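Acyl-homoserine-lactone synthase (Mesorhizobium sp. ORS 3359, PDB 6WNS) catalyses the formation of acyl-homoserine lactone, a bacterial quorum-sensing signal, from a coenzyme A-bound acyl donor and, as in related synthases, S-adenosylmethionine. Local coordinates at residues P79-E84 / E102-F107; I141-E146 / I175-D180; A55-A60 / G70-P75. All blocks are in the same frame, centred on the assembly; numbering follows the deposited sequence.

All three contacts involve one mixed sheet of the acetyltransferase-like fold: interactions 2 and 3 are strand pairs within it, interaction 1 sets a short helix against it. Its middle strand 100-108 gives interaction 1 its carboxylate, borders strand 69-75 of interaction 3 and runs parallel to strand 140-146 of interaction 2. Centres of interactions 1 and 2 lie about 9 Å apart, 1 and 3 about 10 Å, 2 and 3 about 15 Å. Probable backbone hydrogen bonds join them: Trp103 N to Ser142 O at 2.8 Å, Glu102 N to Val74 O at 2.7 Å. Arg105 and Arg72 both pair with Asp48 in a cluster of acidic and basic side chains probably bordering the S-adenosylmethionine site, as in relatives.

Interaction 1: P79-E84 / E102-F107; sequences PHLMSE and EWTRFF
A buried carboxylate-to-backbone contact joins Glu102 of central strand 100-108 to Leu81 and Met82 at the N-terminus of helix 81-84. Each oxygen takes one amide: Leu81 N bonds to Glu102 OE1 at 2.9 Å, and Met82 N to Glu102 OE2 at 2.8 Å. Both donors arrive on the syn side, 16° and 24° out of the carboxylate plane, so the two bonds fix the rotation of the group. With CG anti to the backbone N (chi1 175°) and an extended chain beyond, Glu102 spans the distance to the helix. His80, the N-cap residue, turns the CD2 edge of its ring to the carboxylate, 3.5 Å from Glu102 CD, the two planes perpendicular; its own N donates to Ser83 OG at 3.0 Å and its ND1 bonds to Glu78 O. A glutamine in place of Glu102 would probably leave one of the two amides facing an NH2 group instead of an acceptor, loosening the hold on the helix start. Beyond the carboxylate, Leu81 CB rests on Thr104 CG2. Met82 continues onto Ser142 of strand 140-146, while His80 touches Val74 of strand 69-75, so the helix start and its N-cap touch three adjacent strands.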
loop_
_atom_site.group_PDB
_atom_site.type_symbol
_atom_site.label_atom_id
_atom_site.label_comp_id
_atom_site.label_asym_id
_atom_site.label_seq_id
_atom_site.Cartn_x
_atom_site.Cartn_y
_atom_site.Cartn_z
ATOM N N PRO A 79 12.841 -9.867 1.140
ATOM C CA PRO A 79 11.753 -10.688 0.622
ATOM C C PRO A 79 10.430 -9.927 0.691
ATOM O O PRO A 79 10.149 -9.264 1.678
ATOM C CB PRO A 79 11.756 -11.951 1.501
ATOM C CG PRO A 79 12.695 -11.697 2.662
ATOM C CD PRO A 79 13.550 -10.537 2.240
ATOM N N HIS A 80 9.673 -9.987 -0.400
ATOM C CA HIS A 80 8.400 -9.265 -0.521
ATOM C C HIS A 80 7.428 -10.103 -1.366
ATOM O O HIS A 80 7.801 -11.239 -1.742
ATOM C CB HIS A 80 8.656 -7.850 -0.998
ATOM C CG HIS A 80 9.286 -7.777 -2.348
ATOM N ND1 HIS A 80 10.656 -7.975 -2.515
ATOM C CD2 HIS A 80 8.808 -7.453 -3.564
ATOM C CE1 HIS A 80 10.967 -7.784 -3.794
ATOM N NE2 HIS A 80 9.864 -7.484 -4.437
ATOM N N LEU A 81 6.171 -9.683 -1.456
ATOM C CA LEU A 81 5.120 -10.542 -2.057
ATOM C C LEU A 81 5.525 -10.913 -3.500
ATOM O O LEU A 81 5.465 -12.097 -3.875
ATOM C CB LEU A 81 3.776 -9.821 -2.088
ATOM C CG LEU A 81 2.633 -10.681 -2.624
ATOM C CD1 LEU A 81 2.305 -11.790 -1.649
ATOM C CD2 LEU A 81 1.403 -9.853 -2.848
ATOM N N MET A 82 5.987 -9.937 -4.234
ATOM C CA MET A 82 6.305 -10.155 -5.672
ATOM C C MET A 82 7.515 -11.053 -5.764
ATOM O O MET A 82 7.549 -11.853 -6.724
ATOM C CB MET A 82 6.537 -8.858 -6.452
ATOM C CG MET A 82 6.343 -9.037 -7.967
ATOM S SD MET A 82 6.871 -7.645 -8.967
ATOM C CE MET A 82 5.801 -6.346 -8.348
ATOM N N SER A 83 8.448 -10.967 -4.809
ATOM C CA SER A 83 9.662 -11.791 -4.872
ATOM C C SER A 83 9.356 -13.204 -4.401
ATOM O O SER A 83 9.865 -14.096 -5.018
ATOM C CB SER A 83 10.823 -11.181 -4.135
ATOM O OG SER A 83 10.798 -11.465 -2.761
ATOM N N GLU A 84 8.551 -13.392 -3.365
ATOM C CA GLU A 84 8.389 -14.735 -2.752
ATOM C C GLU A 84 7.192 -15.491 -3.336
ATOM O O GLU A 84 7.202 -16.696 -3.233
ATOM C CB GLU A 84 8.217 -14.541 -1.263
ATOM C CG GLU A 84 9.426 -13.887 -0.634
ATOM C CD GLU A 84 10.812 -14.431 -1.008
ATOM O OE1 GLU A 84 11.139 -15.552 -0.621
ATOM O OE2 GLU A 84 11.539 -13.709 -1.695
ATOM N N GLU A 102 8.038 -2.164 -2.153
ATOM C CA GLU A 102 6.829 -2.850 -2.673
ATOM C C GLU A 102 5.656 -2.356 -1.839
ATOM O O GLU A 102 5.767 -2.405 -0.618
ATOM C CB GLU A 102 6.982 -4.358 -2.640
ATOM C CG GLU A 102 5.688 -5.012 -3.061
ATOM C CD GLU A 102 5.539 -6.469 -2.735
ATOM O OE1 GLU A 102 5.695 -6.809 -1.552
ATOM O OE2 GLU A 102 5.265 -7.275 -3.710
ATOM N N TRP A 103 4.583 -1.966 -2.526
ATOM C CA TRP A 103 3.234 -1.633 -2.008
ATOM C C TRP A 103 2.398 -2.906 -1.862
ATOM O O TRP A 103 2.237 -3.642 -2.879
ATOM C CB TRP A 103 2.576 -0.659 -2.970
ATOM C CG TRP A 103 1.243 -0.104 -2.596
ATOM C CD1 TRP A 103 0.654 -0.023 -1.370
ATOM C CD2 TRP A 103 0.368 0.581 -3.508
ATOM N NE1 TRP A 103 -0.541 0.655 -1.473
ATOM C CE2 TRP A 103 -0.725 1.058 -2.758
ATOM C CE3 TRP A 103 0.449 0.915 -4.873
ATOM C CZ2 TRP A 103 -1.772 1.753 -3.343
ATOM C CZ3 TRP A 103 -0.587 1.594 -5.460
ATOM C CH2 TRP A 103 -1.683 2.018 -4.701
ATOM N N THR A 104 1.884 -3.140 -0.644
ATOM C CA THR A 104 0.876 -4.188 -0.397
ATOM C C THR A 104 -0.218 -3.580 0.495
ATOM O O THR A 104 0.009 -2.521 1.135
ATOM C CB THR A 104 1.560 -5.434 0.195
ATOM O OG1 THR A 104 2.401 -5.044 1.289
ATOM C CG2 THR A 104 2.405 -6.187 -0.814
ATOM N N ARG A 105 -1.319 -4.301 0.640
ATOM C CA ARG A 105 -2.324 -4.032 1.700
ATOM C C ARG A 105 -2.874 -2.609 1.588
ATOM O O ARG A 105 -2.929 -1.927 2.579
ATOM C CB ARG A 105 -1.694 -4.411 3.030
ATOM C CG ARG A 105 -1.228 -5.860 3.023
ATOM C CD ARG A 105 -2.133 -6.947 2.434
ATOM N NE ARG A 105 -1.638 -8.274 2.832
ATOM C CZ ARG A 105 -2.040 -8.891 3.938
ATOM N NH1 ARG A 105 -3.155 -8.500 4.532
ATOM N NH2 ARG A 105 -1.511 -10.050 4.275
ATOM N N PHE A 106 -3.274 -2.195 0.391
ATOM C CA PHE A 106 -4.033 -0.947 0.225
ATOM C C PHE A 106 -5.454 -1.208 0.684
ATOM O O PHE A 106 -6.034 -2.204 0.234
ATOM C CB PHE A 106 -4.068 -0.496 -1.225
ATOM C CG PHE A 106 -5.014 0.645 -1.469
ATOM C CD1 PHE A 106 -4.647 1.947 -1.160
ATOM C CD2 PHE A 106 -6.275 0.404 -1.995
ATOM C CE1 PHE A 106 -5.512 3.000 -1.452
ATOM C CE2 PHE A 106 -7.147 1.451 -2.252
ATOM C CZ PHE A 106 -6.750 2.746 -1.995
ATOM N N PHE A 107 -5.955 -0.444 1.623
ATOM C CA PHE A 107 -7.392 -0.538 1.966
ATOM C C PHE A 107 -7.933 0.838 2.344
ATOM O O PHE A 107 -7.204 1.703 2.888
ATOM C CB PHE A 107 -7.588 -1.514 3.126
ATOM C CG PHE A 107 -6.972 -1.008 4.396
ATOM C CD1 PHE A 107 -5.602 -1.047 4.594
ATOM C CD2 PHE A 107 -7.759 -0.406 5.360
ATOM C CE1 PHE A 107 -5.041 -0.543 5.753
ATOM C CE2 PHE A 107 -7.199 0.041 6.546
ATOM C CZ PHE A 107 -5.850 -0.034 6.745
#

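Interaction 2: I141-E146 / I175-D180; sequences ISVVCE and IALLID
Ile141, Val143 and Cys145 pair with Ile179, Leu177 and Ile175 in an antiparallel strand pair of the acetyltransferase-like sheet, where strand 174-180 lies beside strand 140-146, with strand 160-162 between them in the chain. At each of these hydrogen-bonded pairs both amides and both carbonyls are used, giving six bonds. Ile141 N donates to Ile179 O at 2.8 Å, and the return bond from Ile179 N to Ile141 O is short, 2.6 Å. In the middle, Val143 N reaches Leu177 O at 3.0 Å, in the carbonyl plane, whereas Leu177 N meets Val143 O almost head-on. Cys145 and Ile175 close the series, with Ile175 N 2.8 Å from Cys145 O. Three of the acceptors also take a CA-H...O contact, among them Leu177 O, which lies 3.3 Å from Ser142 CA.

Of the alternate residues, Ser142, Ala176 and Leu178 turn backbone groups outward: Ser142 bonds to Phe101 and Trp103 on one flank, Leu178 to Phe161 of strand 160-162 and Ala176 to Leu163 just after it. Met82 of helix 81-84 covers Val144 and Ala176. On the face of Ile141, Val143, Cys145, Ile175, Leu177 and Ile179 the contacts are apolar, and Trp103 packs against Ile141, Val143 and Ile179. Val143 CG1, placed between its backbone N and carbonyl carbon (chi1 65°), lies 3.7 Å from Leu177 CB and 3.8 Å from Ile179 CD1.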
loop_
_atom_site.group_PDB
_atom_site.type_symbol
_atom_site.label_atom_id
_atom_site.label_comp_id
_atom_site.label_asym_id
_atom_site.label_seq_id
_atom_site.Cartn_x
_atom_site.Cartn_y
_atom_site.Cartn_z
ATOM N N ILE A 141 7.823 2.518 -6.718
ATOM C CA ILE A 141 7.025 1.543 -5.897
ATOM C C ILE A 141 6.553 0.418 -6.818
ATOM O O ILE A 141 5.924 0.795 -7.957
ATOM C CB ILE A 141 5.809 2.220 -5.247
ATOM C CG1 ILE A 141 6.229 3.253 -4.203
ATOM C CG2 ILE A 141 4.884 1.158 -4.631
ATOM C CD1 ILE A 141 5.247 4.409 -4.114
ATOM N N SER A 142 6.938 -0.886 -6.405
ATOM C CA SER A 142 6.476 -2.093 -7.132
ATOM C C SER A 142 5.187 -2.582 -6.475
ATOM O O SER A 142 5.007 -2.302 -5.264
ATOM C CB SER A 142 7.512 -3.168 -7.221
ATOM O OG SER A 142 7.871 -3.652 -5.953
ATOM N N VAL A 143 4.292 -3.214 -7.244
ATOM C CA VAL A 143 2.981 -3.673 -6.686
ATOM C C VAL A 143 2.408 -4.772 -7.570
ATOM O O VAL A 143 2.558 -4.765 -8.821
ATOM C CB VAL A 143 2.023 -2.480 -6.534
ATOM C CG1 VAL A 143 1.672 -1.878 -7.907
ATOM C CG2 VAL A 143 0.758 -2.788 -5.758
ATOM N N VAL A 144 1.704 -5.666 -6.923
ATOM C CA VAL A 144 0.855 -6.713 -7.535
ATOM C C VAL A 144 -0.580 -6.265 -7.239
ATOM O O VAL A 144 -0.899 -6.028 -6.026
ATOM C CB VAL A 144 1.153 -8.090 -6.894
ATOM C CG1 VAL A 144 0.240 -9.164 -7.511
ATOM C CG2 VAL A 144 2.629 -8.495 -6.982
ATOM N N CYS A 145 -1.354 -5.991 -8.260
ATOM C CA CYS A 145 -2.705 -5.428 -8.103
ATOM C C CYS A 145 -3.612 -6.030 -9.182
ATOM O O CYS A 145 -3.117 -6.735 -10.152
ATOM C CB CYS A 145 -2.673 -3.911 -8.148
ATOM S SG CYS A 145 -1.982 -3.375 -9.724
ATOM N N GLU A 146 -4.913 -5.866 -8.953
ATOM C CA GLU A 146 -5.937 -6.261 -9.930
ATOM C C GLU A 146 -5.676 -5.495 -11.239
ATOM O O GLU A 146 -5.243 -4.347 -11.170
ATOM C CB GLU A 146 -7.315 -6.004 -9.350
ATOM C CG GLU A 146 -7.626 -7.109 -8.371
ATOM C CD GLU A 146 -9.092 -7.383 -8.055
ATOM O OE1 GLU A 146 -9.770 -8.096 -8.831
ATOM O OE2 GLU A 146 -9.480 -6.974 -6.957
ATOM N N ILE A 175 -1.689 -8.330 -11.936
ATOM C CA ILE A 175 -0.555 -7.848 -12.783
ATOM C C ILE A 175 0.446 -7.132 -11.870
ATOM O O ILE A 175 0.077 -6.660 -10.759
ATOM C CB ILE A 175 -1.062 -6.998 -13.957
ATOM C CG1 ILE A 175 0.035 -6.762 -15.018
ATOM C CG2 ILE A 175 -1.699 -5.694 -13.471
ATOM C CD1 ILE A 175 -0.495 -6.658 -16.427
ATOM N N ALA A 176 1.722 -7.192 -12.234
ATOM C CA ALA A 176 2.815 -6.461 -11.577
ATOM C C ALA A 176 3.101 -5.132 -12.290
ATOM O O ALA A 176 3.215 -5.093 -13.573
ATOM C CB ALA A 176 4.001 -7.373 -11.531
ATOM N N LEU A 177 3.262 -4.066 -11.501
ATOM C CA LEU A 177 3.535 -2.680 -11.977
ATOM C C LEU A 177 4.777 -2.112 -11.288
ATOM O O LEU A 177 5.023 -2.459 -10.098
ATOM C CB LEU A 177 2.344 -1.841 -11.529
ATOM C CG LEU A 177 1.136 -1.723 -12.441
ATOM C CD1 LEU A 177 0.977 -2.840 -13.459
ATOM C CD2 LEU A 177 -0.059 -1.537 -11.577
ATOM N N LEU A 178 5.503 -1.203 -11.956
ATOM C CA LEU A 178 6.548 -0.338 -11.324
ATOM C C LEU A 178 6.145 1.143 -11.447
ATOM O O LEU A 178 5.959 1.606 -12.581
ATOM C CB LEU A 178 7.896 -0.616 -11.980
ATOM C CG LEU A 178 9.048 0.150 -11.323
ATOM C CD1 LEU A 178 9.188 -0.322 -9.880
ATOM C CD2 LEU A 178 10.364 0.006 -12.092
ATOM N N ILE A 179 5.932 1.840 -10.326
ATOM C CA ILE A 179 5.319 3.203 -10.286
ATOM C C ILE A 179 6.422 4.214 -10.003
ATOM O O ILE A 179 7.147 3.995 -9.022
ATOM C CB ILE A 179 4.183 3.267 -9.233
ATOM C CG1 ILE A 179 2.977 2.432 -9.672
ATOM C CG2 ILE A 179 3.738 4.703 -8.974
ATOM C CD1 ILE A 179 2.156 1.857 -8.520
ATOM N N ASP A 180 6.564 5.255 -10.848
ATOM C CA ASP A 180 7.414 6.426 -10.517
ATOM C C ASP A 180 6.632 7.278 -9.458
ATOM O O ASP A 180 5.487 7.722 -9.617
ATOM C CB ASP A 180 7.799 7.259 -11.751
ATOM C CG ASP A 180 8.654 6.460 -12.707
ATOM O OD1 ASP A 180 9.219 5.417 -12.253
ATOM O OD2 ASP A 180 8.798 6.926 -13.894
#

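Interaction 3: A55-A60 / G70-P75; sequences ALYVLA and GSRLVP
An antiparallel beta hairpin, strands 56-60 and 69-75, pairs Leu56 with Leu73 and Val58 with Ser71 through hydrogen bonds in the N-terminal half of the acetyltransferase-like sheet. Leu56 N donates to Leu73 O at 2.8 Å and Leu73 N returns a bond to Leu56 O; Val58 and Ser71 exchange the same two bonds, that from Ser71 N being more bent, with an angle of 136° at the hydrogen. Leu56 O also receives the CA-H of Arg72. The hairpin is flanked by strand 4-7, reached through the backbones of Tyr57 and Leu59, and by strand 100-108, reached from Gly70 to Phe107.

The two faces differ in character. Tyr57, Leu59 and Arg72 share one of them. There the side chains of Tyr57 and Arg72 run side by side in the same direction, Tyr57 CE1 meeting Arg72 CD at 3.8 Å, with ring and guanidinium planes 43° apart. The polar ends come together on Asp51: Tyr57 OH hydrogen-bonds to it, and Arg72 NH1 makes salt bridges to Asp51 and Asp48, while Arg72 NE is held by Thr104 OG1, a cluster that, as in relatives, probably borders the S-adenosylmethionine site. The Arg72 side chain bends at chi3 (64°), which turns its guanidinium to the aspartates and Thr104; these partners are likely to keep it from rotating. At Gly70 a side chain would run into Leu59 CD2 and crowd Val58 O, so the missing CB lets the leucine fold over the strand.

Leu56, Val58, Ser71 and Leu73 face the other way; helix 121-135 packs on Val58 and Ser71. Leu56 CB lies 4.0 Å from Leu73 CB, and Val58 CG2 touches Leu73 CD1 more loosely. Ser71 OG is buried without a hydrogen-bond partner; Val58 O is 3.7 Å from it.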
loop_
_atom_site.group_PDB
_atom_site.type_symbol
_atom_site.label_atom_id
_atom_site.label_comp_id
_atom_site.label_asym_id
_atom_site.label_seq_id
_atom_site.Cartn_x
_atom_site.Cartn_y
_atom_site.Cartn_z
ATOM N N ALA A 55 9.059 -3.545 7.693
ATOM C CA ALA A 55 7.813 -2.985 7.149
ATOM C C ALA A 55 7.652 -1.526 7.545
ATOM O O ALA A 55 7.990 -1.144 8.692
ATOM C CB ALA A 55 6.602 -3.810 7.543
ATOM N N LEU A 56 7.063 -0.764 6.607
ATOM C CA LEU A 56 6.514 0.576 6.819
ATOM C C LEU A 56 5.000 0.551 6.677
ATOM O O LEU A 56 4.517 0.026 5.704
ATOM C CB LEU A 56 7.113 1.527 5.780
ATOM C CG LEU A 56 8.620 1.399 5.550
ATOM C CD1 LEU A 56 8.999 2.400 4.461
ATOM C CD2 LEU A 56 9.399 1.684 6.806
ATOM N N TYR A 57 4.304 1.176 7.618
ATOM C CA TYR A 57 2.825 1.292 7.631
ATOM C C TYR A 57 2.473 2.759 7.404
ATOM O O TYR A 57 2.833 3.678 8.164
ATOM C CB TYR A 57 2.260 0.705 8.917
ATOM C CG TYR A 57 2.695 -0.718 9.109
ATOM C CD1 TYR A 57 2.054 -1.739 8.427
ATOM C CD2 TYR A 57 3.789 -1.031 9.894
ATOM C CE1 TYR A 57 2.465 -3.067 8.563
ATOM C CE2 TYR A 57 4.255 -2.332 9.990
ATOM C CZ TYR A 57 3.584 -3.357 9.327
ATOM O OH TYR A 57 3.952 -4.654 9.457
ATOM N N VAL A 58 1.772 2.974 6.313
ATOM C CA VAL A 58 1.234 4.299 5.946
ATOM C C VAL A 58 -0.252 4.345 6.252
ATOM O O VAL A 58 -1.050 3.814 5.457
ATOM C CB VAL A 58 1.468 4.590 4.474
ATOM C CG1 VAL A 58 1.113 6.043 4.212
ATOM C CG2 VAL A 58 2.918 4.293 4.094
ATOM N N LEU A 59 -0.592 4.922 7.395
ATOM C CA LEU A 59 -1.950 4.829 7.955
ATOM C C LEU A 59 -2.639 6.191 7.926
ATOM O O LEU A 59 -2.072 7.191 8.447
ATOM C CB LEU A 59 -1.823 4.274 9.355
ATOM C CG LEU A 59 -1.144 2.885 9.393
ATOM C CD1 LEU A 59 -1.180 2.398 10.792
ATOM C CD2 LEU A 59 -1.847 1.915 8.420
ATOM N N ALA A 60 -3.863 6.179 7.406
ATOM C CA ALA A 60 -4.778 7.340 7.435
ATOM C C ALA A 60 -5.613 7.291 8.727
ATOM O O ALA A 60 -6.380 6.292 8.904
ATOM C CB ALA A 60 -5.604 7.314 6.189
ATOM N N GLY A 70 -5.284 2.728 4.542
ATOM C CA GLY A 70 -3.823 2.645 4.665
ATOM C C GLY A 70 -3.162 1.814 3.620
ATOM O O GLY A 70 -3.803 1.503 2.610
ATOM N N SER A 71 -1.869 1.549 3.857
ATOM C CA SER A 71 -1.027 0.744 2.955
ATOM C C SER A 71 0.241 0.354 3.682
ATOM O O SER A 71 0.491 0.888 4.762
ATOM C CB SER A 71 -0.799 1.481 1.647
ATOM O OG SER A 71 -0.977 2.845 1.837
ATOM N N ARG A 72 0.985 -0.542 3.075
ATOM C CA ARG A 72 2.237 -1.091 3.616
ATOM C C ARG A 72 3.283 -1.033 2.520
ATOM O O ARG A 72 2.934 -1.171 1.336
ATOM C CB ARG A 72 2.076 -2.530 4.063
ATOM C CG ARG A 72 3.301 -3.170 4.667
ATOM C CD ARG A 72 2.938 -4.582 5.114
ATOM N NE ARG A 72 2.542 -5.527 4.059
ATOM C CZ ARG A 72 2.443 -6.817 4.258
ATOM N NH1 ARG A 72 2.658 -7.284 5.489
ATOM N NH2 ARG A 72 2.150 -7.657 3.259
ATOM N N LEU A 73 4.468 -0.645 2.929
ATOM C CA LEU A 73 5.660 -0.657 2.052
ATOM C C LEU A 73 6.697 -1.568 2.689
ATOM O O LEU A 73 7.017 -1.412 3.934
ATOM C CB LEU A 73 6.186 0.762 1.938
ATOM C CG LEU A 73 5.382 1.698 1.053
ATOM C CD1 LEU A 73 5.899 3.117 1.179
ATOM C CD2 LEU A 73 5.399 1.243 -0.398
ATOM N N VAL A 74 7.331 -2.352 1.829
ATOM C CA VAL A 74 8.467 -3.237 2.181
ATOM C C VAL A 74 9.648 -2.984 1.248
ATOM O O VAL A 74 9.467 -2.921 0.033
ATOM C CB VAL A 74 7.954 -4.675 2.083
ATOM C CG1 VAL A 74 9.029 -5.698 2.362
ATOM C CG2 VAL A 74 6.795 -4.888 3.042
ATOM N N PRO A 75 10.890 -2.892 1.758
ATOM C CA PRO A 75 12.053 -2.686 0.885
ATOM C C PRO A 75 12.159 -3.835 -0.135
ATOM O O PRO A 75 12.037 -5.020 0.213
ATOM C CB PRO A 75 13.251 -2.634 1.853
ATOM C CG PRO A 75 12.757 -2.872 3.224
ATOM C CD PRO A 75 11.261 -3.119 3.159
#